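Local coordinates for protein DNA polymerase (Bacillus phage phi29, PDB 2PY5) that copies the viral genome from a protein primer by processive strand-displacing DNA synthesis and proofreads it with a 3'-5' exonuclease, at residues Gly85-Asn91 with Ile103-Gly108. The protein carries 2 engineered substitutions. Residues are numbered along the deposited sequence; the frame is centred on the assembly and turned at random.
Sequences GLPNTYN and IDICLG
Cys-106 and Thr-89 face each other as a hydrogen-bonded pair in an antiparallel beta hairpin of the exonuclease domain, where strand 89-94 meets strand 100-110. Cys-106 N donates to Thr-89 O over 2.8 Å, almost straight on to the carbonyl. In return, Cys-106 O receives two weak bonds, from the amides of Asn-88 and Thr-89; both residues sit opposite this one cysteine, a G1 beta bulge formed by the last two residues of the type II turn Leu-86 to Thr-89. The thiol extends toward the carbonyls at the start of the turn because SG lies anti to the backbone N (chi1 179°), which sets it 3.3 Å from both Gly-85 O and Leu-86 O. Thr-89 OG1 spans the turn with a 2.6 Å hydrogen bond to Leu-86 O, entering 28° off the carbonyl plane.

Between Tyr-90 and the isoleucines opposite, the contacts are apolar. The tyrosine ring swings away from strand 103-108 toward helix 63-76, where its hydroxyl bonds Glu-75 OE2, while the ring meets Trp-81 of strand 80-81 edge-to-face; across the hairpin, CD1 touches Ile-103 CG2 at 4.2 Å and CB lies alongside Ile-105 CG1.

Farther along, Asn-91 and Asp-104 exchange two backbone hydrogen bonds, and Asn-91 also packs on a guanine of the bound DNA. A water joins their side chains, accepting from Asn-91 ND2 at 3.2 Å and donating to Asp-104 OD1 at 2.7 Å.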
loop_
_atom_site.group_PDB
_atom_site.type_symbol
_atom_site.label_atom_id
_atom_site.label_comp_id
_atom_site.label_asym_id
_atom_site.label_seq_id
_atom_site.Cartn_x
_atom_site.Cartn_y
_atom_site.Cartn_z
ATOM N N GLY F 85 27.918 8.740 8.880
ATOM C CA GLY F 85 28.304 9.678 7.835
ATOM C C GLY F 85 29.796 9.925 7.752
ATOM O O GLY F 85 30.225 11.060 7.564
ATOM N N LEU F 86 30.590 8.872 7.910
ATOM C CA LEU F 86 32.030 8.978 7.766
ATOM C C LEU F 86 32.423 9.097 6.299
ATOM O O LEU F 86 31.696 8.636 5.423
ATOM C CB LEU F 86 32.727 7.767 8.369
ATOM C CG LEU F 86 32.546 7.563 9.866
ATOM C CD1 LEU F 86 33.286 6.310 10.265
ATOM C CD2 LEU F 86 33.041 8.758 10.664
ATOM N N PRO F 87 33.586 9.708 6.017
ATOM C CA PRO F 87 34.034 9.793 4.630
ATOM C C PRO F 87 34.176 8.420 3.997
ATOM O O PRO F 87 34.637 7.485 4.658
ATOM C CB PRO F 87 35.398 10.487 4.740
ATOM C CG PRO F 87 35.347 11.218 5.990
ATOM C CD PRO F 87 34.534 10.369 6.924
ATOM N N ASN F 88 33.785 8.314 2.731
ATOM C CA ASN F 88 33.861 7.057 1.967
ATOM C C ASN F 88 33.053 5.939 2.583
ATOM O O ASN F 88 33.465 4.795 2.624
ATOM C CB ASN F 88 35.309 6.622 1.747
ATOM C CG ASN F 88 36.060 7.591 0.904
ATOM O OD1 ASN F 88 35.601 7.969 -0.175
ATOM N ND2 ASN F 88 37.222 8.020 1.385
ATOM N N THR F 89 31.864 6.293 3.039
ATOM C CA THR F 89 30.897 5.309 3.526
ATOM C C THR F 89 29.515 5.667 3.013
ATOM O O THR F 89 29.302 6.758 2.480
ATOM C CB THR F 89 30.844 5.256 5.059
ATOM O OG1 THR F 89 30.270 6.466 5.566
ATOM C CG2 THR F 89 32.242 5.024 5.677
ATOM N N TYR F 90 28.570 4.748 3.192
ATOM C CA TYR F 90 27.174 4.981 2.834
ATOM C C TYR F 90 26.293 4.556 4.003
ATOM O O TYR F 90 26.651 3.665 4.777
ATOM C CB TYR F 90 26.772 4.265 1.532
ATOM C CG TYR F 90 26.763 2.761 1.648
ATOM C CD1 TYR F 90 25.577 2.072 1.865
ATOM C CD2 TYR F 90 27.936 2.037 1.561
ATOM C CE1 TYR F 90 25.553 0.714 1.985
ATOM C CE2 TYR F 90 27.934 0.641 1.682
ATOM C CZ TYR F 90 26.735 -0.010 1.886
ATOM O OH TYR F 90 26.686 -1.377 2.039
ATOM N N ASN F 91 25.187 5.268 4.161
ATOM C CA ASN F 91 24.155 4.956 5.158
ATOM C C ASN F 91 22.916 4.518 4.384
ATOM O O ASN F 91 22.776 4.803 3.182
ATOM C CB ASN F 91 23.858 6.199 6.006
ATOM C CG ASN F 91 22.910 5.926 7.172
ATOM O OD1 ASN F 91 22.761 4.793 7.622
ATOM N ND2 ASN F 91 22.281 6.975 7.675
ATOM N N ILE F 103 19.552 5.543 0.290
ATOM C CA ILE F 103 20.990 5.257 0.332
ATOM C C ILE F 103 21.687 6.617 0.286
ATOM O O ILE F 103 21.473 7.367 -0.651
ATOM C CB ILE F 103 21.465 4.437 -0.870
ATOM C CG1 ILE F 103 20.670 3.143 -1.022
ATOM C CG2 ILE F 103 22.980 4.118 -0.736
ATOM C CD1 ILE F 103 20.895 2.433 -2.375
ATOM N N ASP F 104 22.486 6.929 1.298
ATOM C CA ASP F 104 23.169 8.236 1.406
ATOM C C ASP F 104 24.664 7.970 1.342
ATOM O O ASP F 104 25.231 7.370 2.254
ATOM C CB ASP F 104 22.782 8.895 2.709
ATOM C CG ASP F 104 23.221 10.349 2.815
ATOM O OD1 ASP F 104 22.928 10.974 3.858
ATOM O OD2 ASP F 104 23.852 10.845 1.865
ATOM N N ILE F 105 25.302 8.411 0.254
ATOM C CA ILE F 105 26.695 8.108 0.008
ATOM C C ILE F 105 27.526 9.319 0.383
ATOM O O ILE F 105 27.363 10.400 -0.209
ATOM C CB ILE F 105 26.918 7.758 -1.481
ATOM C CG1 ILE F 105 26.041 6.570 -1.909
ATOM C CG2 ILE F 105 28.417 7.478 -1.766
ATOM C CD1 ILE F 105 25.895 6.438 -3.400
ATOM N N CYS F 106 28.397 9.147 1.368
ATOM C CA CYS F 106 29.182 10.250 1.942
ATOM C C CYS F 106 30.593 10.238 1.394
ATOM O O CYS F 106 31.315 9.269 1.589
ATOM C CB CYS F 106 29.289 10.077 3.448
ATOM S SG CYS F 106 30.237 11.358 4.251
ATOM N N LEU F 107 31.013 11.324 0.761
ATOM C CA LEU F 107 32.394 11.456 0.305
ATOM C C LEU F 107 33.297 12.078 1.367
ATOM O O LEU F 107 34.499 11.784 1.425
ATOM C CB LEU F 107 32.444 12.259 -0.994
ATOM C CG LEU F 107 31.969 11.545 -2.265
ATOM C CD1 LEU F 107 32.821 10.304 -2.515
ATOM C CD2 LEU F 107 30.472 11.202 -2.234
ATOM N N GLY F 108 32.726 12.917 2.223
ATOM C CA GLY F 108 33.466 13.592 3.270
ATOM C C GLY F 108 33.132 15.054 3.180
ATOM O O GLY F 108 31.994 15.399 2.842
HETATM O O HOH W 1 22.152 9.800 6.169
#